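Long-range contacts in putative gdp-fucose protein o-fucosyltransferase 1 (Caenorhabditis elegans, PDB 3ZY2), which belongs to the protein O-fucosyltransferase family, adopts the two-domain GT-B fold and holds guanosine-5'-diphosphate in a pocket: residues Arg237-Ser242 with Asn331-Phe336; Pro112-Lys117 with Val134-Phe139; Gln270-Val275 with Glu298-Tyr303. All coordinates share one frame; numbering follows the deposited sequence.

Interaction 1 (Arg237-Ser242 with Asn331-Phe336); sequences RPLFAS and NCVSTF. With GDP (guanosine-5'-diphosphate), chain C.
GDP O2B is gripped twice by Thr335, from OG1 at 2.5 Å and from the backbone N at 3.0 Å, while Thr335 CG2 meets Ala241 CB across the contact. Ala241 N donates to Val333 O at 3.0 Å (N-H...O 160°), standing 41° out of the carbonyl plane, and Phe240 CB presses on the same oxygen. A type II' turn, Leu239 to Ser242, delivers that N-H: Ser242 N returns to Leu239 O, while Phe240 takes the positive phi more usual for glycine. Val333 supplies the apolar part of the contact. With CG1 anti to its backbone N (chi1 179°), this branch lies 3.9 Å from Leu239 CD2 and 4.0 Å from Phe240 CD2. Small Ala241 lets its CB approach Ser334 O to 3.5 Å. Cys332 SG, in disulfide with Cys245, ties the segment to the chain just beyond the turn. Asn331 OD1 accepts from Val333 N at 2.9 Å, an Asx turn just before helix 335-346. Ser334, the N-cap, accepts weakly from Phe336 N and donates from OG to GDP O1B at 2.7 Å; the Phe336 ring turns one face to the guanine. A helix N-terminus set against a diphosphate, probably favoured by its dipole, is characteristic of GT-B nucleotide sites.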
loop_
_atom_site.group_PDB
_atom_site.type_symbol
_atom_site.label_atom_id
_atom_site.label_comp_id
_atom_site.label_asym_id
_atom_site.label_seq_id
_atom_site.Cartn_x
_atom_site.Cartn_y
_atom_site.Cartn_z
ATOM N N ARG A 237 20.628 2.100 4.756
ATOM C CA ARG A 237 19.658 1.399 3.909
ATOM C C ARG A 237 19.824 1.803 2.459
ATOM O O ARG A 237 20.338 2.895 2.171
ATOM C CB ARG A 237 18.219 1.706 4.333
ATOM C CG ARG A 237 17.875 1.238 5.734
ATOM C CD ARG A 237 18.092 -0.261 5.901
ATOM N NE ARG A 237 17.514 -0.729 7.157
ATOM C CZ ARG A 237 17.664 -1.954 7.659
ATOM N NH1 ARG A 237 18.381 -2.873 7.020
ATOM N NH2 ARG A 237 17.085 -2.261 8.815
ATOM N N PRO A 238 19.369 0.937 1.530
ATOM C CA PRO A 238 19.291 1.359 0.138
ATOM C C PRO A 238 18.487 2.641 -0.008
ATOM O O PRO A 238 17.466 2.861 0.691
ATOM C CB PRO A 238 18.558 0.203 -0.535
ATOM C CG PRO A 238 18.973 -0.984 0.284
ATOM C CD PRO A 238 18.972 -0.473 1.696
ATOM N N LEU A 239 18.970 3.493 -0.901
ATOM C CA LEU A 239 18.260 4.700 -1.246
ATOM C C LEU A 239 18.201 4.714 -2.751
ATOM O O LEU A 239 19.238 4.806 -3.419
ATOM C CB LEU A 239 18.997 5.920 -0.704
ATOM C CG LEU A 239 18.354 7.277 -1.022
ATOM C CD1 LEU A 239 16.943 7.443 -0.393
ATOM C CD2 LEU A 239 19.291 8.398 -0.577
ATOM N N PHE A 240 16.995 4.556 -3.277
ATOM C CA PHE A 240 16.774 4.564 -4.712
ATOM C C PHE A 240 17.673 3.534 -5.387
ATOM O O PHE A 240 17.608 2.368 -5.028
ATOM C CB PHE A 240 16.932 5.986 -5.247
ATOM C CG PHE A 240 15.966 6.967 -4.629
ATOM C CD1 PHE A 240 14.691 6.564 -4.248
ATOM C CD2 PHE A 240 16.346 8.289 -4.417
ATOM C CE1 PHE A 240 13.798 7.482 -3.639
ATOM C CE2 PHE A 240 15.465 9.202 -3.838
ATOM C CZ PHE A 240 14.197 8.794 -3.451
ATOM N N ALA A 241 18.538 3.956 -6.310
ATOM C CA ALA A 241 19.323 3.004 -7.094
ATOM C C ALA A 241 20.659 2.613 -6.459
ATOM O O ALA A 241 21.505 1.987 -7.112
ATOM C CB ALA A 241 19.553 3.550 -8.503
ATOM N N SER A 242 20.873 2.977 -5.199
ATOM C CA SER A 242 22.211 2.854 -4.608
ATOM C C SER A 242 22.834 1.443 -4.639
ATOM O O SER A 242 24.055 1.303 -4.605
ATOM C CB SER A 242 22.211 3.429 -3.191
ATOM O OG SER A 242 21.312 2.700 -2.374
ATOM N N ASN A 331 25.687 8.776 -11.266
ATOM C CA ASN A 331 25.357 8.989 -9.869
ATOM C C ASN A 331 24.739 7.707 -9.353
ATOM O O ASN A 331 23.699 7.265 -9.843
ATOM C CB ASN A 331 24.375 10.144 -9.747
ATOM C CG ASN A 331 24.086 10.476 -8.325
ATOM O OD1 ASN A 331 23.555 9.638 -7.596
ATOM N ND2 ASN A 331 24.477 11.670 -7.890
ATOM N N CYS A 332 25.394 7.108 -8.370
ATOM C CA CYS A 332 24.980 5.804 -7.887
ATOM C C CYS A 332 23.576 5.774 -7.291
ATOM O O CYS A 332 22.911 4.734 -7.322
ATOM C CB CYS A 332 25.971 5.336 -6.854
ATOM S SG CYS A 332 25.484 3.758 -6.169
ATOM N N VAL A 333 23.129 6.888 -6.729
ATOM C CA VAL A 333 21.808 6.912 -6.083
ATOM C C VAL A 333 20.680 7.108 -7.104
ATOM O O VAL A 333 19.539 6.722 -6.897
ATOM C CB VAL A 333 21.759 7.986 -4.939
ATOM C CG1 VAL A 333 20.386 8.045 -4.288
ATOM C CG2 VAL A 333 22.830 7.692 -3.929
ATOM N N SER A 334 21.005 7.689 -8.243
ATOM C CA SER A 334 19.962 8.057 -9.184
ATOM C C SER A 334 19.452 6.872 -10.006
ATOM O O SER A 334 20.237 6.167 -10.685
ATOM C CB SER A 334 20.489 9.132 -10.113
ATOM O OG SER A 334 19.578 9.373 -11.159
ATOM N N THR A 335 18.137 6.695 -10.016
ATOM C CA THR A 335 17.543 5.671 -10.884
ATOM C C THR A 335 17.632 6.038 -12.371
ATOM O O THR A 335 17.483 5.174 -13.239
ATOM C CB THR A 335 16.074 5.339 -10.545
ATOM O OG1 THR A 335 15.262 6.506 -10.756
ATOM C CG2 THR A 335 15.965 4.867 -9.104
ATOM N N PHE A 336 17.859 7.322 -12.654
ATOM C CA PHE A 336 18.085 7.790 -14.013
ATOM C C PHE A 336 19.463 7.289 -14.505
ATOM O O PHE A 336 19.583 6.694 -15.582
ATOM C CB PHE A 336 17.937 9.316 -14.012
ATOM C CG PHE A 336 17.900 9.950 -15.371
ATOM C CD1 PHE A 336 16.681 10.112 -16.044
ATOM C CD2 PHE A 336 19.058 10.483 -15.939
ATOM C CE1 PHE A 336 16.643 10.735 -17.302
ATOM C CE2 PHE A 336 19.018 11.139 -17.192
ATOM C CZ PHE A 336 17.822 11.264 -17.860
HETATM P PB GDP C . 16.107 9.948 -9.815
HETATM O O1B GDP C . 17.292 10.542 -10.483
HETATM O O2B GDP C . 15.883 8.481 -9.327
HETATM O O3B GDP C . 14.921 11.019 -9.414
HETATM O O3A GDP C . 15.527 9.809 -11.428
HETATM P PA GDP C . 13.886 9.894 -11.927
HETATM O O1A GDP C . 14.475 9.749 -13.562
HETATM O O2A GDP C . 12.933 9.121 -11.419
HETATM O "O5'" GDP C . 13.826 11.581 -11.321
HETATM C "C5'" GDP C . 14.634 12.031 -12.222
HETATM C "C4'" GDP C . 14.448 13.119 -12.992
HETATM O "O4'" GDP C . 14.855 14.426 -13.043
HETATM C "C3'" GDP C . 14.549 12.571 -14.264
HETATM O "O3'" GDP C . 13.308 11.837 -15.232
HETATM C "C2'" GDP C . 14.474 14.172 -15.763
HETATM O "O2'" GDP C . 13.146 14.456 -15.788
HETATM C "C1'" GDP C . 15.264 14.912 -14.699
HETATM N N9 GDP C . 16.495 14.593 -14.887
HETATM C C8 GDP C . 17.593 13.686 -13.746
HETATM N N7 GDP C . 18.497 13.823 -14.663
HETATM C C5 GDP C . 18.495 14.368 -15.815
HETATM C C6 GDP C . 19.355 14.776 -17.269
HETATM O O6 GDP C . 20.414 14.365 -17.151
HETATM N N1 GDP C . 18.643 15.303 -17.882
HETATM C C2 GDP C . 17.492 15.750 -18.017
HETATM N N2 GDP C . 17.006 16.252 -18.729
HETATM N N3 GDP C . 16.342 15.622 -16.945
HETATM C C4 GDP C . 16.996 14.900 -15.880
#

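Interaction 2 (Pro112-Lys117 with Val134-Phe139); sequences PGCHSK and VGDEYF
Pro112 and Gly113 bring the loop up to Tyr138, on the edge strand 135-138 of the parallel sheet in the N-terminal Rossmann-like domain of this GT-B fold. Pro112, an extended, rigid residue, also packs on Asn22 of the second subunit. Gly113 lies at the edge of the Tyr138 ring, its CA 3.5 Å from Tyr138 OH; having no side chain, it lets the Asp136 carboxylate settle close against the backbone. Cys114 carries most of the contact. Its N donates to Asp136 OD2 at 2.8 Å, almost straight (173°), though it meets the carboxylate from above the plane, 60° out of it. Its CB and disulfide sulfur lie against the same carboxylate, SG 3.5 Å from Asp136 CG. Set beside the backbone N (chi1 -60°), SG also reaches Tyr138 CE1 at 3.8 Å, an oblique sulfur-aromatic contact, and its disulfide with Cys98 fastens the loop to the neighbouring strand. The His115 side chain starts away from the strand, and its NE2 bonds to Glu111 O, but His115 N donates to a water at 2.9 Å, which donates to Asp136 OD2 at 2.6 Å. Aspartate suits this place because its carboxylate can take one N-H directly and two more through water. Ser116 provides the last of these, its N holding a second water at 2.8 Å that donates weakly, over 3.4 Å, to Asp136 OD1.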
loop_
_atom_site.group_PDB
_atom_site.type_symbol
_atom_site.label_atom_id
_atom_site.label_comp_id
_atom_site.label_asym_id
_atom_site.label_seq_id
_atom_site.Cartn_x
_atom_site.Cartn_y
_atom_site.Cartn_z
ATOM N N PRO A 112 -13.208 1.603 2.618
ATOM C CA PRO A 112 -11.937 0.960 2.243
ATOM C C PRO A 112 -11.995 0.271 0.887
ATOM O O PRO A 112 -12.974 -0.414 0.577
ATOM C CB PRO A 112 -11.716 -0.070 3.355
ATOM C CG PRO A 112 -12.464 0.480 4.529
ATOM C CD PRO A 112 -13.681 1.134 3.937
ATOM N N GLY A 113 -10.942 0.460 0.099
ATOM C CA GLY A 113 -10.858 -0.076 -1.259
ATOM C C GLY A 113 -9.545 0.342 -1.889
ATOM O O GLY A 113 -8.642 0.811 -1.201
ATOM N N CYS A 114 -9.423 0.177 -3.204
ATOM C CA CYS A 114 -8.168 0.514 -3.884
ATOM C C CYS A 114 -7.962 2.013 -4.126
ATOM O O CYS A 114 -6.819 2.488 -4.180
ATOM C CB CYS A 114 -8.057 -0.227 -5.221
ATOM S SG CYS A 114 -8.090 -2.020 -5.107
ATOM N N HIS A 115 -9.069 2.735 -4.310
ATOM C CA HIS A 115 -9.081 4.161 -4.705
ATOM C C HIS A 115 -8.086 4.545 -5.813
ATOM O O HIS A 115 -7.291 5.479 -5.687
ATOM C CB HIS A 115 -8.985 5.060 -3.469
ATOM C CG HIS A 115 -10.086 4.818 -2.486
ATOM N ND1 HIS A 115 -11.393 5.180 -2.734
ATOM C CD2 HIS A 115 -10.085 4.217 -1.270
ATOM C CE1 HIS A 115 -12.147 4.824 -1.709
ATOM N NE2 HIS A 115 -11.378 4.234 -0.810
ATOM N N SER A 116 -8.178 3.819 -6.924
ATOM C CA SER A 116 -7.148 3.828 -7.975
ATOM C C SER A 116 -6.985 5.115 -8.775
ATOM O O SER A 116 -5.956 5.314 -9.433
ATOM C CB SER A 116 -7.394 2.667 -8.936
ATOM O OG SER A 116 -7.269 1.440 -8.253
ATOM N N LYS A 117 -8.000 5.975 -8.748
ATOM C CA LYS A 117 -7.986 7.214 -9.521
ATOM C C LYS A 117 -7.861 8.499 -8.693
ATOM O O LYS A 117 -7.949 9.607 -9.239
ATOM C CB LYS A 117 -9.233 7.301 -10.407
ATOM C CG LYS A 117 -9.025 6.852 -11.843
ATOM C CD LYS A 117 -9.843 7.766 -12.751
ATOM C CE LYS A 117 -10.352 7.081 -13.961
ATOM N NZ LYS A 117 -11.009 8.060 -14.893
ATOM N N VAL A 134 -15.146 0.145 -11.614
ATOM C CA VAL A 134 -16.486 -0.092 -11.046
ATOM C C VAL A 134 -16.497 -1.041 -9.839
ATOM O O VAL A 134 -17.561 -1.381 -9.310
ATOM C CB VAL A 134 -17.453 -0.623 -12.117
ATOM C CG1 VAL A 134 -17.514 0.321 -13.319
ATOM C CG2 VAL A 134 -17.080 -2.040 -12.534
ATOM N N GLY A 135 -15.311 -1.469 -9.415
ATOM C CA GLY A 135 -15.166 -2.427 -8.310
ATOM C C GLY A 135 -13.701 -2.741 -8.083
ATOM O O GLY A 135 -12.848 -2.341 -8.880
ATOM N N ASP A 136 -13.425 -3.476 -7.008
ATOM C CA ASP A 136 -12.064 -3.782 -6.592
ATOM C C ASP A 136 -11.803 -5.279 -6.467
ATOM O O ASP A 136 -12.716 -6.054 -6.150
ATOM C CB ASP A 136 -11.723 -3.035 -5.295
ATOM C CG ASP A 136 -11.553 -1.530 -5.510
ATOM O OD1 ASP A 136 -11.228 -1.090 -6.636
ATOM O OD2 ASP A 136 -11.722 -0.779 -4.535
ATOM N N GLU A 137 -10.565 -5.670 -6.786
ATOM C CA GLU A 137 -10.044 -7.019 -6.524
ATOM C C GLU A 137 -8.738 -6.914 -5.744
ATOM O O GLU A 137 -7.902 -6.063 -6.039
ATOM C CB GLU A 137 -9.826 -7.816 -7.820
ATOM C CG GLU A 137 -11.107 -8.156 -8.592
ATOM C CD GLU A 137 -11.894 -9.351 -8.032
ATOM O OE1 GLU A 137 -11.331 -10.160 -7.254
ATOM O OE2 GLU A 137 -13.086 -9.493 -8.409
ATOM N N TYR A 138 -8.579 -7.765 -4.734
ATOM C CA TYR A 138 -7.400 -7.749 -3.860
ATOM C C TYR A 138 -6.544 -8.982 -4.076
ATOM O O TYR A 138 -7.072 -10.050 -4.376
ATOM C CB TYR A 138 -7.835 -7.643 -2.393
ATOM C CG TYR A 138 -8.817 -6.521 -2.190
ATOM C CD1 TYR A 138 -8.416 -5.191 -2.305
ATOM C CD2 TYR A 138 -10.147 -6.782 -1.894
ATOM C CE1 TYR A 138 -9.331 -4.152 -2.155
ATOM C CE2 TYR A 138 -11.063 -5.754 -1.722
ATOM C CZ TYR A 138 -10.646 -4.441 -1.849
ATOM O OH TYR A 138 -11.580 -3.439 -1.682
ATOM N N PHE A 139 -5.225 -8.825 -3.958
ATOM C CA PHE A 139 -4.300 -9.940 -4.188
ATOM C C PHE A 139 -3.280 -10.138 -3.061
ATOM O O PHE A 139 -2.432 -11.036 -3.133
ATOM C CB PHE A 139 -3.589 -9.807 -5.551
ATOM C CG PHE A 139 -2.788 -8.547 -5.699
ATOM C CD1 PHE A 139 -1.501 -8.452 -5.171
ATOM C CD2 PHE A 139 -3.315 -7.448 -6.381
ATOM C CE1 PHE A 139 -0.757 -7.276 -5.304
ATOM C CE2 PHE A 139 -2.576 -6.266 -6.523
ATOM C CZ PHE A 139 -1.297 -6.178 -5.989
HETATM O O HOH W 1 -11.792 1.851 -4.402
HETATM O O HOH W 2 -10.230 2.010 -7.592
#

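Interaction 3 (Gln270-Val275 with Glu298-Tyr303); sequences QIVEKV and EALKPY
Two helices flanking the C-terminal parallel sheet meet here: Val272 and Val275 of helix 264-278 pack against Ala299 and Leu300 of helix 293-300 and Tyr303 of the 3-10 segment that follows. The side-chain contacts are apolar, and branched aliphatic residues suit them because each methyl can serve a different neighbour. Val275 divides its branches in this way. CG1, anti to the backbone N (chi1 161°), sits over one face of the Tyr303 ring, 4.1 Å from the ring centroid and 19° off its normal, a CH-pi contact displaced toward the rim on the CD2 side. CG2 turns instead to Leu300 CD2 at 3.9 Å. The Val275 and Tyr303 side chains run antiparallel alongside each other, whereas Val272 lies roughly perpendicular to the tyrosine side chain and touches CE1 with its CG1 at 3.8 Å. The other branch of Val272, CG2, rests 4.0 Å from Ala299 CB and 3.7 Å from Ala299 O; alanine is small enough for the valine to approach the helix backbone itself. Leu300 reaches inward, its CD2 also 4.3 Å from Val272 CG2 and near Ile271. Beneath, Val275 and Leu300 both lie on Val283 of strand 282-287. In the 3-10 segment, Tyr303 N bonds to Leu300 O, which probably helps to place the Tyr303 ring against Val275 and Val272, while Lys301 NZ and Glu298 OE1 form a salt bridge of 2.9 Å. Neighbouring helices on one side of a parallel sheet, here with strand 282-287, helix 293-300 and strand 307-308 forming a beta-alpha-beta crossover, are characteristic of a Rossmann-like domain.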
loop_
_atom_site.group_PDB
_atom_site.type_symbol
_atom_site.label_atom_id
_atom_site.label_comp_id
_atom_site.label_asym_id
_atom_site.label_seq_id
_atom_site.Cartn_x
_atom_site.Cartn_y
_atom_site.Cartn_z
ATOM N N GLN A 270 37.278 14.173 -10.585
ATOM C CA GLN A 270 37.002 12.838 -11.095
ATOM C C GLN A 270 36.824 12.803 -12.620
ATOM O O GLN A 270 37.292 11.872 -13.274
ATOM C CB GLN A 270 35.825 12.216 -10.339
ATOM C CG GLN A 270 36.205 11.895 -8.892
ATOM C CD GLN A 270 35.025 11.634 -7.999
ATOM O OE1 GLN A 270 34.808 12.336 -6.998
ATOM N NE2 GLN A 270 34.274 10.598 -8.316
ATOM N N ILE A 271 36.203 13.828 -13.192
ATOM C CA ILE A 271 36.102 13.939 -14.661
ATOM C C ILE A 271 37.490 14.029 -15.295
ATOM O O ILE A 271 37.775 13.377 -16.299
ATOM C CB ILE A 271 35.271 15.159 -15.077
ATOM C CG1 ILE A 271 33.783 14.916 -14.751
ATOM C CG2 ILE A 271 35.448 15.452 -16.594
ATOM C CD1 ILE A 271 32.871 16.111 -15.005
ATOM N N VAL A 272 38.361 14.843 -14.711
ATOM C CA VAL A 272 39.699 14.981 -15.236
ATOM C C VAL A 272 40.461 13.649 -15.142
ATOM O O VAL A 272 41.147 13.265 -16.077
ATOM C CB VAL A 272 40.473 16.083 -14.478
ATOM C CG1 VAL A 272 41.963 16.017 -14.791
ATOM C CG2 VAL A 272 39.915 17.447 -14.832
ATOM N N GLU A 273 40.302 12.947 -14.017
ATOM C CA GLU A 273 40.923 11.641 -13.833
ATOM C C GLU A 273 40.465 10.653 -14.912
ATOM O O GLU A 273 41.269 9.968 -15.533
ATOM C CB GLU A 273 40.600 11.113 -12.426
ATOM C CG GLU A 273 41.518 10.010 -11.973
ATOM C CD GLU A 273 41.134 8.652 -12.518
ATOM O OE1 GLU A 273 39.921 8.340 -12.559
ATOM O OE2 GLU A 273 42.057 7.894 -12.904
ATOM N N LYS A 274 39.162 10.616 -15.154
ATOM C CA LYS A 274 38.616 9.671 -16.125
ATOM C C LYS A 274 38.991 10.059 -17.550
ATOM O O LYS A 274 39.251 9.194 -18.370
ATOM C CB LYS A 274 37.101 9.546 -15.980
ATOM C CG LYS A 274 36.642 9.009 -14.611
ATOM C CD LYS A 274 37.123 7.599 -14.373
ATOM C CE LYS A 274 36.672 7.074 -13.003
ATOM N NZ LYS A 274 37.229 5.711 -12.766
ATOM N N VAL A 275 39.036 11.361 -17.846
ATOM C CA VAL A 275 39.531 11.817 -19.151
ATOM C C VAL A 275 40.958 11.306 -19.400
ATOM O O VAL A 275 41.275 10.773 -20.463
ATOM C CB VAL A 275 39.460 13.354 -19.262
ATOM C CG1 VAL A 275 40.368 13.894 -20.369
ATOM C CG2 VAL A 275 38.028 13.776 -19.532
ATOM N N GLU A 298 37.165 24.708 -18.082
ATOM C CA GLU A 298 38.369 25.242 -17.446
ATOM C C GLU A 298 39.244 24.081 -16.975
ATOM O O GLU A 298 40.444 24.062 -17.234
ATOM C CB GLU A 298 37.998 26.159 -16.266
ATOM C CG GLU A 298 39.183 26.820 -15.552
ATOM C CD GLU A 298 39.923 27.843 -16.419
ATOM O OE1 GLU A 298 39.372 28.275 -17.461
ATOM O OE2 GLU A 298 41.058 28.219 -16.045
ATOM N N ALA A 299 38.629 23.100 -16.318
ATOM C CA ALA A 299 39.368 21.964 -15.783
ATOM C C ALA A 299 40.008 21.085 -16.868
ATOM O O ALA A 299 41.040 20.439 -16.634
ATOM C CB ALA A 299 38.478 21.138 -14.846
ATOM N N LEU A 300 39.396 21.081 -18.054
ATOM C CA LEU A 300 39.877 20.285 -19.196
ATOM C C LEU A 300 40.881 20.980 -20.106
ATOM O O LEU A 300 41.424 20.345 -21.013
ATOM C CB LEU A 300 38.695 19.832 -20.036
ATOM C CG LEU A 300 37.767 18.840 -19.362
ATOM C CD1 LEU A 300 36.579 18.513 -20.298
ATOM C CD2 LEU A 300 38.532 17.570 -18.915
ATOM N N LYS A 301 41.129 22.269 -19.867
ATOM C CA LYS A 301 42.100 23.027 -20.667
ATOM C C LYS A 301 43.446 22.320 -20.882
ATOM O O LYS A 301 43.941 22.318 -22.013
ATOM C CB LYS A 301 42.295 24.443 -20.107
ATOM C CG LYS A 301 41.168 25.383 -20.481
ATOM C CD LYS A 301 41.494 26.832 -20.175
ATOM C CE LYS A 301 40.306 27.730 -20.520
ATOM N NZ LYS A 301 40.517 29.105 -19.978
ATOM N N PRO A 302 44.035 21.711 -19.821
ATOM C CA PRO A 302 45.311 20.998 -20.024
ATOM C C PRO A 302 45.243 19.863 -21.050
ATOM O O PRO A 302 46.280 19.488 -21.614
ATOM C CB PRO A 302 45.624 20.429 -18.644
ATOM C CG PRO A 302 44.941 21.349 -17.692
ATOM C CD PRO A 302 43.641 21.683 -18.396
ATOM N N TYR A 303 44.042 19.344 -21.310
ATOM C CA TYR A 303 43.855 18.264 -22.262
ATOM C C TYR A 303 43.382 18.765 -23.620
ATOM O O TYR A 303 43.323 17.986 -24.566
ATOM C CB TYR A 303 42.839 17.269 -21.696
ATOM C CG TYR A 303 43.367 16.513 -20.516
ATOM C CD1 TYR A 303 43.232 17.015 -19.227
ATOM C CD2 TYR A 303 44.041 15.311 -20.690
ATOM C CE1 TYR A 303 43.762 16.326 -18.128
ATOM C CE2 TYR A 303 44.571 14.619 -19.617
ATOM C CZ TYR A 303 44.426 15.122 -18.347
ATOM O OH TYR A 303 44.941 14.407 -17.289
#

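Overall arrangement
Interaction 1 carries part of the guanosine-5'-diphosphate pocket. Interaction 3, nested in the chain between the segments of interaction 1, belongs to the same C-terminal sheet region, with centres 26 Å apart and the Ile271 side chain about 13 Å from the nucleotide. Interaction 2 lies in the N-terminal domain, its centre 31 Å from that of interaction 1 and 55 Å from that of interaction 3; interactions 2 and 3 lie on opposite sides of the chain's centre. The dimer brings the first two together: Arg237 forms a salt bridge with Glu137 of the second subunit, and Phe240 packs on Glu111 of that subunit. Phe240 and Pro112 each have side chains about 5 Å from a bound manganese ion, and that of Pro112 is about 7 Å from a bound GDP.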